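Local coordinates for flagellar hook-associated protein (Burkholderia pseudomallei, PDB 4UT1) that probably serves as a structural component of the bacterial flagellum, at the junction that joins the hook to the filament, at residues A320-G325 / A443-S448; G334-V339 / L436-G441; Q145-Q150 / D432-A437; P449-G454 / G563-T568. All coordinates share one frame; numbering follows the deposited sequence.

Interaction 1: A320-G325 / A443-S448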
loop_
_atom_site.group_PDB
_atom_site.type_symbol
_atom_site.label_atom_id
_atom_site.label_comp_id
_atom_site.label_asym_id
_atom_site.label_seq_id
_atom_site.Cartn_x
_atom_site.Cartn_y
_atom_site.Cartn_z
ATOM N N ALA A 320 -10.346 11.526 8.496
ATOM C CA ALA A 320 -10.137 11.763 9.926
ATOM C C ALA A 320 -10.234 13.247 10.245
ATOM O O ALA A 320 -10.798 13.636 11.285
ATOM C CB ALA A 320 -8.773 11.217 10.376
ATOM N N GLN A 321 -9.676 14.071 9.361
ATOM C CA GLN A 321 -9.701 15.520 9.568
ATOM C C GLN A 321 -11.095 16.095 9.312
ATOM O O GLN A 321 -11.516 17.013 10.000
ATOM C CB GLN A 321 -8.669 16.229 8.677
ATOM C CG GLN A 321 -8.390 17.689 9.067
ATOM C CD GLN A 321 -7.881 17.831 10.507
ATOM O OE1 GLN A 321 -6.940 17.153 10.908
ATOM N NE2 GLN A 321 -8.507 18.717 11.281
ATOM N N ASN A 322 -11.814 15.571 8.327
ATOM C CA ASN A 322 -13.167 16.064 8.106
ATOM C C ASN A 322 -14.084 15.780 9.303
ATOM O O ASN A 322 -14.937 16.612 9.659
ATOM C CB ASN A 322 -13.752 15.485 6.812
ATOM C CG ASN A 322 -14.821 16.374 6.231
ATOM O OD1 ASN A 322 -14.575 17.557 5.958
ATOM N ND2 ASN A 322 -16.019 15.827 6.053
ATOM N N ALA A 323 -13.865 14.628 9.947
ATOM C CA ALA A 323 -14.606 14.217 11.128
ATOM C C ALA A 323 -14.330 15.130 12.327
ATOM O O ALA A 323 -15.015 15.032 13.336
ATOM C CB ALA A 323 -14.274 12.758 11.488
ATOM N N LEU A 324 -13.315 15.991 12.220
ATOM C CA LEU A 324 -13.022 16.975 13.277
ATOM C C LEU A 324 -13.668 18.339 13.011
ATOM O O LEU A 324 -13.507 19.261 13.802
ATOM C CB LEU A 324 -11.509 17.164 13.442
ATOM C CG LEU A 324 -10.731 15.945 13.934
ATOM C CD1 LEU A 324 -9.246 16.254 14.062
ATOM C CD2 LEU A 324 -11.303 15.465 15.257
ATOM N N GLY A 325 -14.375 18.488 11.894
ATOM C CA GLY A 325 -15.052 19.745 11.615
ATOM C C GLY A 325 -16.563 19.599 11.662
ATOM O O GLY A 325 -17.078 18.514 11.928
ATOM N N ALA A 443 -20.817 18.682 2.234
ATOM C CA ALA A 443 -20.288 17.685 3.165
ATOM C C ALA A 443 -18.883 18.020 3.661
ATOM O O ALA A 443 -18.407 17.423 4.628
ATOM C CB ALA A 443 -20.294 16.289 2.513
ATOM N N ILE A 444 -18.202 18.943 2.989
ATOM C CA ILE A 444 -16.900 19.389 3.471
ATOM C C ILE A 444 -17.113 20.153 4.788
ATOM O O ILE A 444 -17.847 21.134 4.835
ATOM C CB ILE A 444 -16.177 20.266 2.428
ATOM C CG1 ILE A 444 -15.921 19.455 1.152
ATOM C CG2 ILE A 444 -14.854 20.803 2.983
ATOM C CD1 ILE A 444 -15.521 20.294 -0.033
ATOM N N ALA A 445 -16.504 19.663 5.859
ATOM C CA ALA A 445 -16.684 20.266 7.175
ATOM C C ALA A 445 -15.616 21.330 7.403
ATOM O O ALA A 445 -14.583 21.059 8.001
ATOM C CB ALA A 445 -16.628 19.195 8.260
ATOM N N ALA A 446 -15.871 22.542 6.918
ATOM C CA ALA A 446 -14.863 23.595 6.927
ATOM C C ALA A 446 -14.694 24.254 8.291
ATOM O O ALA A 446 -13.646 24.812 8.582
ATOM C CB ALA A 446 -15.206 24.655 5.883
ATOM N N ALA A 447 -15.722 24.183 9.115
ATOM C CA ALA A 447 -15.721 24.896 10.392
ATOM C C ALA A 447 -15.193 24.049 11.543
ATOM O O ALA A 447 -15.359 22.834 11.554
ATOM C CB ALA A 447 -17.117 25.374 10.700
ATOM N N SER A 448 -14.560 24.695 12.518
ATOM C CA SER A 448 -14.259 24.043 13.804
ATOM C C SER A 448 -15.549 23.842 14.598
ATOM O O SER A 448 -16.441 24.685 14.547
ATOM C CB SER A 448 -13.268 24.871 14.623
ATOM O OG SER A 448 -13.082 24.303 15.915
#
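Where the chain leaves helix 287-322, a type I turn from Asn322 to Gly325 docks onto the irregular loop 443-448, and the Asn322 amide clasps the backbone there. Its OD1 accepts the backbone N of Ala445 at 2.9 Å in a nearly straight bond (165°), while its ND2 donates to the O of Ala443 at 3.2 Å, with that oxygen lying in the amide plane. ND2 also donates to the O of Gly334, so three bonds settle which end of the amide is oxygen and hold the group against rotation. Asparagine suits this buried place: one short flat group offers both an acceptor and donors to bare backbone. CG is anti to the residue's own backbone N (chi1 -155°), which carries the amide across to residues 443-448. The contact joins the end of the helical rod to the returning connection from strand 435-436 to strand 450-454. The loop makes an inverse gamma turn about Ala445, whose CB nestles against the type I turn, 3.4 Å from Asn322 O; a methyl is as much as fits so close to the turn. Gly325 lies flush against the loop, its CA 3.1 Å from Ala447 O, and glycine suits the place because a side chain here would run into the carbonyl oxygens of Ala445 and Ala447. Asn573, on helix 572-579, binds Ala445 O and Gln321 NE2, tying a further helix to both sides.

Interaction 2: G334-V339 / L436-G441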
loop_
_atom_site.group_PDB
_atom_site.type_symbol
_atom_site.label_atom_id
_atom_site.label_comp_id
_atom_site.label_asym_id
_atom_site.label_seq_id
_atom_site.Cartn_x
_atom_site.Cartn_y
_atom_site.Cartn_z
ATOM N N GLY A 334 -18.441 13.926 7.922
ATOM C CA GLY A 334 -18.327 12.497 7.689
ATOM C C GLY A 334 -17.197 12.194 6.726
ATOM O O GLY A 334 -16.372 13.053 6.420
ATOM N N SER A 335 -17.151 10.968 6.221
ATOM C CA SER A 335 -16.112 10.624 5.259
ATOM C C SER A 335 -16.289 11.386 3.949
ATOM O O SER A 335 -17.407 11.632 3.523
ATOM C CB SER A 335 -16.115 9.117 5.002
ATOM O OG SER A 335 -15.649 8.460 6.164
ATOM N N LEU A 336 -15.174 11.761 3.329
ATOM C CA LEU A 336 -15.178 12.317 1.969
ATOM C C LEU A 336 -14.708 11.275 0.942
ATOM O O LEU A 336 -14.995 11.393 -0.242
ATOM C CB LEU A 336 -14.295 13.567 1.895
ATOM C CG LEU A 336 -14.762 14.722 2.785
ATOM C CD1 LEU A 336 -13.849 15.919 2.622
ATOM C CD2 LEU A 336 -16.204 15.104 2.460
ATOM N N PHE A 337 -13.991 10.252 1.404
ATOM C CA PHE A 337 -13.482 9.206 0.518
ATOM C C PHE A 337 -13.676 7.814 1.109
ATOM O O PHE A 337 -13.794 7.655 2.317
ATOM C CB PHE A 337 -11.999 9.445 0.216
ATOM C CG PHE A 337 -11.745 10.710 -0.531
ATOM C CD1 PHE A 337 -11.848 10.738 -1.904
ATOM C CD2 PHE A 337 -11.461 11.896 0.146
ATOM C CE1 PHE A 337 -11.655 11.911 -2.603
ATOM C CE2 PHE A 337 -11.250 13.071 -0.554
ATOM C CZ PHE A 337 -11.343 13.075 -1.935
ATOM N N ALA A 338 -13.712 6.805 0.237
ATOM C CA ALA A 338 -13.824 5.424 0.669
ATOM C C ALA A 338 -12.920 4.522 -0.174
ATOM O O ALA A 338 -12.633 4.822 -1.329
ATOM C CB ALA A 338 -15.281 4.958 0.590
ATOM N N VAL A 339 -12.454 3.434 0.428
ATOM C CA VAL A 339 -11.682 2.421 -0.280
ATOM C C VAL A 339 -12.117 1.027 0.182
ATOM O O VAL A 339 -12.658 0.873 1.281
ATOM C CB VAL A 339 -10.162 2.575 -0.043
ATOM C CG1 VAL A 339 -9.699 3.962 -0.425
ATOM C CG2 VAL A 339 -9.832 2.281 1.413
ATOM N N LEU A 436 -15.220 8.909 -4.092
ATOM C CA LEU A 436 -15.769 9.938 -3.234
ATOM C C LEU A 436 -16.893 9.299 -2.441
ATOM O O LEU A 436 -17.762 8.643 -3.017
ATOM C CB LEU A 436 -16.265 11.133 -4.072
ATOM C CG LEU A 436 -15.219 12.095 -4.638
ATOM C CD1 LEU A 436 -14.267 11.415 -5.628
ATOM C CD2 LEU A 436 -15.896 13.312 -5.305
ATOM N N ALA A 437 -16.863 9.435 -1.116
ATOM C CA ALA A 437 -17.976 8.959 -0.309
ATOM C C ALA A 437 -19.221 9.791 -0.595
ATOM O O ALA A 437 -20.345 9.296 -0.505
ATOM C CB ALA A 437 -17.625 9.008 1.159
ATOM N N THR A 438 -19.002 11.063 -0.928
ATOM C CA THR A 438 -20.061 11.966 -1.354
ATOM C C THR A 438 -19.459 13.015 -2.284
ATOM O O THR A 438 -18.276 13.354 -2.163
ATOM C CB THR A 438 -20.757 12.653 -0.159
ATOM O OG1 THR A 438 -21.754 13.562 -0.645
ATOM C CG2 THR A 438 -19.750 13.427 0.677
ATOM N N ALA A 439 -20.260 13.511 -3.224
ATOM C CA ALA A 439 -19.807 14.556 -4.133
ATOM C C ALA A 439 -20.504 15.878 -3.832
ATOM O O ALA A 439 -20.376 16.851 -4.588
ATOM C CB ALA A 439 -20.046 14.146 -5.593
ATOM N N ASN A 440 -21.252 15.892 -2.734
ATOM C CA ASN A 440 -21.969 17.077 -2.278
ATOM C C ASN A 440 -21.005 18.000 -1.547
ATOM O O ASN A 440 -20.428 17.628 -0.522
ATOM C CB ASN A 440 -23.142 16.674 -1.377
ATOM C CG ASN A 440 -24.056 17.844 -1.014
ATOM O OD1 ASN A 440 -23.806 18.994 -1.382
ATOM N ND2 ASN A 440 -25.134 17.542 -0.285
ATOM N N GLY A 441 -20.829 19.205 -2.087
ATOM C CA GLY A 441 -19.852 20.141 -1.569
ATOM C C GLY A 441 -20.130 20.589 -0.149
ATOM O O GLY A 441 -19.214 21.016 0.562
HETATM O O HOH W 1 -15.435 13.820 -1.552
#
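Leu336 O is approached by the backbone N of Ala437 from well above its carbonyl plane, 60° out of it, yet the bond is short at 2.8 Å. The same oxygen receives a hydrogen from a water that also donates to Thr438 O, and Leu436 CA leans on it in a CA-H...O contact of 3.4 Å. One carbonyl therefore serves two conventional donors and one weak one, and the water bridges the two segments through Leu336 O and Thr438 O. Beside it, Phe337 and Leu436 form an antiparallel non-hydrogen-bonded pair, CA to CA 4.5 Å. The two side chains lie side by side and point the same way, with Phe337 CE1 4.0 Å from Leu436 CD1. Both have CG anti to the carbonyl carbon (chi1 -64° in Phe337), which sends ring and branched chain together toward Ala144 of helix 134-193. The broad ring suits its buried site, where Phe314 and Tyr120 meet it edge-to-face. Ala437 CB rests 3.5 Å from Ser335 O, where a methyl suffices, and past the paired residues Thr438 CG2 and Leu336 CD2 approach loosely, to 4.3 Å. Thr438 OG1 accepts the N of Asn440 at 3.2 Å, an ST turn that bends the chain after the pairing ends. Ala338 bonds to Ser435 through the backbone, completing a two-stranded antiparallel ribbon, 337-338 with 435-436, which brings together the two ends of the segment containing the sheet of strands 343-346 to 421-425, consistent with an inserted D2-like domain.

Interaction 3: Q145-Q150 / D432-A437. With EDO (1,2-ethanediol), chain C.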
loop_
_atom_site.group_PDB
_atom_site.type_symbol
_atom_site.label_atom_id
_atom_site.label_comp_id
_atom_site.label_asym_id
_atom_site.label_seq_id
_atom_site.Cartn_x
_atom_site.Cartn_y
_atom_site.Cartn_z
ATOM N N GLN A 145 -12.789 14.491 -7.729
ATOM C CA GLN A 145 -13.207 13.582 -8.799
ATOM C C GLN A 145 -12.069 13.327 -9.774
ATOM O O GLN A 145 -11.901 12.211 -10.275
ATOM C CB GLN A 145 -14.440 14.135 -9.525
ATOM C CG GLN A 145 -15.714 14.018 -8.671
ATOM C CD GLN A 145 -16.911 14.759 -9.240
ATOM O OE1 GLN A 145 -16.764 15.701 -10.020
ATOM N NE2 GLN A 145 -18.111 14.336 -8.843
ATOM N N THR A 146 -11.285 14.364 -10.033
ATOM C CA THR A 146 -10.097 14.272 -10.865
ATOM C C THR A 146 -9.084 13.290 -10.292
ATOM O O THR A 146 -8.569 12.409 -10.996
ATOM C CB THR A 146 -9.464 15.657 -11.036
ATOM O OG1 THR A 146 -10.289 16.425 -11.918
ATOM C CG2 THR A 146 -8.060 15.568 -11.615
ATOM N N LEU A 147 -8.827 13.423 -8.997
ATOM C CA LEU A 147 -7.940 12.505 -8.314
ATOM C C LEU A 147 -8.470 11.074 -8.358
ATOM O O LEU A 147 -7.722 10.132 -8.638
ATOM C CB LEU A 147 -7.744 12.962 -6.857
ATOM C CG LEU A 147 -6.974 11.993 -5.966
ATOM C CD1 LEU A 147 -5.559 11.811 -6.462
ATOM C CD2 LEU A 147 -6.977 12.532 -4.519
ATOM N N ALA A 148 -9.762 10.904 -8.099
ATOM C CA ALA A 148 -10.348 9.561 -8.062
ATOM C C ALA A 148 -10.251 8.917 -9.434
ATOM O O ALA A 148 -9.959 7.727 -9.562
ATOM C CB ALA A 148 -11.805 9.615 -7.604
ATOM N N SER A 149 -10.490 9.710 -10.468
ATOM C CA SER A 149 -10.404 9.190 -11.825
ATOM C C SER A 149 -9.032 8.612 -12.104
ATOM O O SER A 149 -8.910 7.546 -12.723
ATOM C CB SER A 149 -10.723 10.293 -12.846
ATOM O OG SER A 149 -12.113 10.534 -12.856
ATOM N N GLN A 150 -7.999 9.318 -11.662
ATOM C CA GLN A 150 -6.634 8.887 -11.943
ATOM C C GLN A 150 -6.260 7.649 -11.141
ATOM O O GLN A 150 -5.627 6.713 -11.663
ATOM C CB GLN A 150 -5.660 10.025 -11.672
ATOM C CG GLN A 150 -5.749 11.115 -12.720
ATOM C CD GLN A 150 -5.008 12.365 -12.326
ATOM O OE1 GLN A 150 -3.830 12.322 -11.979
ATOM N NE2 GLN A 150 -5.699 13.488 -12.361
ATOM N N ASP A 432 -8.879 0.224 -6.982
ATOM C CA ASP A 432 -10.046 -0.177 -7.765
ATOM C C ASP A 432 -11.336 0.262 -7.097
ATOM O O ASP A 432 -12.337 0.489 -7.774
ATOM C CB ASP A 432 -10.066 -1.700 -7.992
ATOM C CG ASP A 432 -8.968 -2.173 -8.921
ATOM O OD1 ASP A 432 -8.690 -1.488 -9.932
ATOM O OD2 ASP A 432 -8.390 -3.251 -8.647
ATOM N N GLY A 433 -11.306 0.388 -5.772
ATOM C CA GLY A 433 -12.463 0.820 -5.014
ATOM C C GLY A 433 -12.438 2.277 -4.579
ATOM O O GLY A 433 -13.395 2.747 -3.970
ATOM N N PHE A 434 -11.364 2.997 -4.903
ATOM C CA PHE A 434 -11.238 4.398 -4.479
ATOM C C PHE A 434 -12.388 5.244 -5.007
ATOM O O PHE A 434 -12.636 5.282 -6.210
ATOM C CB PHE A 434 -9.907 5.003 -4.950
ATOM C CG PHE A 434 -9.623 6.355 -4.352
ATOM C CD1 PHE A 434 -10.085 7.517 -4.961
ATOM C CD2 PHE A 434 -8.908 6.461 -3.172
ATOM C CE1 PHE A 434 -9.843 8.780 -4.386
ATOM C CE2 PHE A 434 -8.658 7.715 -2.602
ATOM C CZ PHE A 434 -9.123 8.869 -3.225
ATOM N N SER A 435 -13.087 5.945 -4.118
ATOM C CA SER A 435 -14.155 6.825 -4.580
ATOM C C SER A 435 -14.482 7.927 -3.601
ATOM O O SER A 435 -14.090 7.881 -2.445
ATOM C CB SER A 435 -15.425 6.035 -4.850
ATOM O OG SER A 435 -15.806 5.323 -3.707
ATOM N N LEU A 436 -15.220 8.909 -4.092
ATOM C CA LEU A 436 -15.769 9.938 -3.234
ATOM C C LEU A 436 -16.893 9.299 -2.441
ATOM O O LEU A 436 -17.762 8.643 -3.017
ATOM C CB LEU A 436 -16.265 11.133 -4.072
ATOM C CG LEU A 436 -15.219 12.095 -4.638
ATOM C CD1 LEU A 436 -14.267 11.415 -5.628
ATOM C CD2 LEU A 436 -15.896 13.312 -5.305
ATOM N N ALA A 437 -16.863 9.435 -1.116
ATOM C CA ALA A 437 -17.976 8.959 -0.309
ATOM C C ALA A 437 -19.221 9.791 -0.595
ATOM O O ALA A 437 -20.345 9.296 -0.505
ATOM C CB ALA A 437 -17.625 9.008 1.159
HETATM C C1 EDO C . -8.258 19.420 -11.411
HETATM O O1 EDO C . -9.630 19.417 -10.983
HETATM C C2 EDO C . -7.338 19.386 -10.190
HETATM O O2 EDO C . -6.456 18.252 -10.218
#
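Ala148 CB is a small bump held between two larger side chains: it sits 3.6 Å from Leu436 CD1 and 3.8 Å from Phe434 CD1, where it meets the edge of the Phe434 ring in the ring plane. Alanine suits this point on helix 134-193, because a short methyl lets the incoming segment come close, Ala148 and Ser435 approaching to 5.8 Å between CA atoms. Leu436 in turn pushes its forked end into the hollow one turn earlier on the helix. Its CD1 branch lies over the helix surface between Ala148 and Gln145, while its CD2 branch presses on Gln145 CG at 3.4 Å, a tight contact. The two side chains cross at about a right angle, and Gln145 brings only its aliphatic stem to the leucine, its chain running on extended beyond CG; a glutamine can thus pair an apolar stem with a polar end at this exposed edge. Residues 434-436 alternate as an extended chain does: Phe434 and Leu436 face the helix and Ser435 turns away. In the fold this seats the short strand 435-436 on the long helices of the rod, for Phe434 fills the groove between helix 134-193 and helix 287-322, touching Leu151 on one and Ala311 and Phe314 on the other. The ring hangs from a CB whose CG points opposite the backbone N (chi1 -170°), and this puts CZ within 4.4 Å of Leu147 CD2, a looser touch on the residue next to Ala148. Phe337 lies against the same ring, with the two planes at about 30°.

Interaction 4: P449-G454 / G563-T568. With EDO (1,2-ethanediol), chain J; EDO (1,2-ethanediol), chain K.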
loop_
_atom_site.group_PDB
_atom_site.type_symbol
_atom_site.label_atom_id
_atom_site.label_comp_id
_atom_site.label_asym_id
_atom_site.label_seq_id
_atom_site.Cartn_x
_atom_site.Cartn_y
_atom_site.Cartn_z
ATOM N N PRO A 449 -15.661 22.727 15.332
ATOM C CA PRO A 449 -16.844 22.498 16.177
ATOM C C PRO A 449 -16.855 23.404 17.421
ATOM O O PRO A 449 -17.902 23.636 18.018
ATOM C CB PRO A 449 -16.711 21.032 16.602
ATOM C CG PRO A 449 -15.591 20.456 15.780
ATOM C CD PRO A 449 -14.726 21.590 15.351
ATOM N N VAL A 450 -15.687 23.900 17.791
ATOM C CA VAL A 450 -15.547 24.660 19.038
ATOM C C VAL A 450 -15.264 26.141 18.804
ATOM O O VAL A 450 -14.659 26.532 17.811
ATOM C CB VAL A 450 -14.417 24.077 19.893
ATOM C CG1 VAL A 450 -13.072 24.414 19.279
ATOM C CG2 VAL A 450 -14.510 24.583 21.349
ATOM N N LEU A 451 -15.672 26.961 19.762
ATOM C CA LEU A 451 -15.317 28.363 19.751
ATOM C C LEU A 451 -14.986 28.825 21.178
ATOM O O LEU A 451 -15.797 28.683 22.088
ATOM C CB LEU A 451 -16.449 29.187 19.152
ATOM C CG LEU A 451 -16.186 30.686 19.039
ATOM C CD1 LEU A 451 -14.867 30.933 18.313
ATOM C CD2 LEU A 451 -17.340 31.329 18.302
ATOM N N ALA A 452 -13.766 29.317 21.359
ATOM C CA ALA A 452 -13.357 29.942 22.612
ATOM C C ALA A 452 -13.271 31.441 22.369
ATOM O O ALA A 452 -12.832 31.888 21.304
ATOM C CB ALA A 452 -12.032 29.389 23.100
ATOM N N ALA A 453 -13.680 32.230 23.351
ATOM C CA ALA A 453 -13.797 33.657 23.117
ATOM C C ALA A 453 -13.579 34.437 24.417
ATOM O O ALA A 453 -13.928 33.966 25.500
ATOM C CB ALA A 453 -15.160 33.978 22.534
ATOM N N GLY A 454 -12.978 35.614 24.304
ATOM C CA GLY A 454 -12.937 36.521 25.434
ATOM C C GLY A 454 -14.297 37.170 25.578
ATOM O O GLY A 454 -14.916 37.557 24.588
ATOM N N GLY A 563 -17.329 26.790 23.888
ATOM C CA GLY A 563 -18.591 26.162 23.570
ATOM C C GLY A 563 -18.640 25.792 22.102
ATOM O O GLY A 563 -17.649 25.937 21.390
ATOM N N ALA A 564 -19.795 25.318 21.658
ATOM C CA ALA A 564 -19.978 24.929 20.263
ATOM C C ALA A 564 -19.883 26.144 19.346
ATOM O O ALA A 564 -20.287 27.250 19.714
ATOM C CB ALA A 564 -21.316 24.219 20.083
ATOM N N ASN A 565 -19.338 25.935 18.148
ATOM C CA ASN A 565 -19.144 27.020 17.196
ATOM C C ASN A 565 -20.412 27.320 16.402
ATOM O O ASN A 565 -21.131 26.409 15.991
ATOM C CB ASN A 565 -17.992 26.692 16.237
ATOM C CG ASN A 565 -17.715 27.810 15.243
ATOM O OD1 ASN A 565 -18.178 28.941 15.408
ATOM N ND2 ASN A 565 -16.937 27.502 14.214
ATOM N N LYS A 566 -20.672 28.609 16.193
ATOM C CA LYS A 566 -21.839 29.051 15.432
ATOM C C LYS A 566 -21.602 30.407 14.761
ATOM O O LYS A 566 -22.124 31.427 15.220
ATOM C CB LYS A 566 -23.070 29.128 16.341
ATOM C CG LYS A 566 -22.847 29.916 17.623
ATOM C CD LYS A 566 -24.145 30.125 18.392
ATOM C CE LYS A 566 -24.720 28.810 18.898
ATOM N NZ LYS A 566 -26.067 29.000 19.510
ATOM N N GLY A 567 -20.804 30.429 13.693
ATOM C CA GLY A 567 -20.103 29.253 13.204
ATOM C C GLY A 567 -20.402 28.933 11.749
ATOM O O GLY A 567 -19.938 27.923 11.205
ATOM N N THR A 568 -21.165 29.810 11.110
ATOM C CA THR A 568 -21.739 29.516 9.806
ATOM C C THR A 568 -20.752 29.625 8.634
ATOM O O THR A 568 -20.939 28.967 7.609
ATOM C CB THR A 568 -22.950 30.432 9.539
ATOM O OG1 THR A 568 -23.302 30.374 8.151
ATOM C CG2 THR A 568 -22.618 31.855 9.912
HETATM C C1 EDO J . -15.101 31.937 14.230
HETATM O O1 EDO J . -14.318 32.550 15.273
HETATM C C2 EDO J . -16.346 31.304 14.843
HETATM O O2 EDO J . -17.382 31.215 13.862
HETATM C C1 EDO K . -21.089 22.171 17.640
HETATM O O1 EDO K . -19.709 21.884 17.883
HETATM C C2 EDO K . -21.352 22.203 16.142
HETATM O O2 EDO K . -22.721 22.555 15.914
#
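Leu451 and Gly563 form the tight part of this contact, an antiparallel hydrogen-bonded pair. Leu451 N gives to Gly563 O at 2.8 Å, almost in line with the carbonyl, and Gly563 N returns a bond to Leu451 O at 3.0 Å. Next to them Val450 faces Ala564 in a non-hydrogen-bonded pair; its body turns inward to Val469 and Ile562, as befits a branched apolar residue between sheets. Beyond the ladder Pro449 O accepts Asn565 N at 2.7 Å, a donor above the carbonyl plane, 47° out of it. Looser is the side-chain contact of Leu451 with Asn565, CD2 being 3.8 Å from OD1, though Arg572 of helix 572-579 touches both; exposed Ala564 marks the solvent side. Asn565 suits the strand's end: OD1 accepts from O2 of an ethanediol, probably from the crystallisation liquor, at 2.9 Å, and ND2 donates to Ser448 O. Strands 450-454 and 559-564 are first and last in sequence of their sheet, yet adjacent in it, so their pairing closes the D3 domain at its root. Main-chain bonds carry that pairing, which therefore depends little on side-chain identity, while Asn565 adds one side-chain tie.

The four contacts follow the helical rod toward its D3 end. Interactions 1 and 3 are buried, whereas 2 and 4 are only partly so. Interactions 2 and 3 share Leu436 and Ala437, and so use the same strand 435-436: one pairs it with a second strand, the other seats it on a helix by apolar contact alone. Interaction 1 instead relies on a side-chain amide gripping backbone, and meets interaction 2 through Asn322 and Gly334. Interaction 4 is chiefly strand ladder and joins interaction 1 through Asn565 and Ser448. Interactions 3 and 4 are far apart, about 33 Å between centres, and linked through the connection that interaction 1 holds.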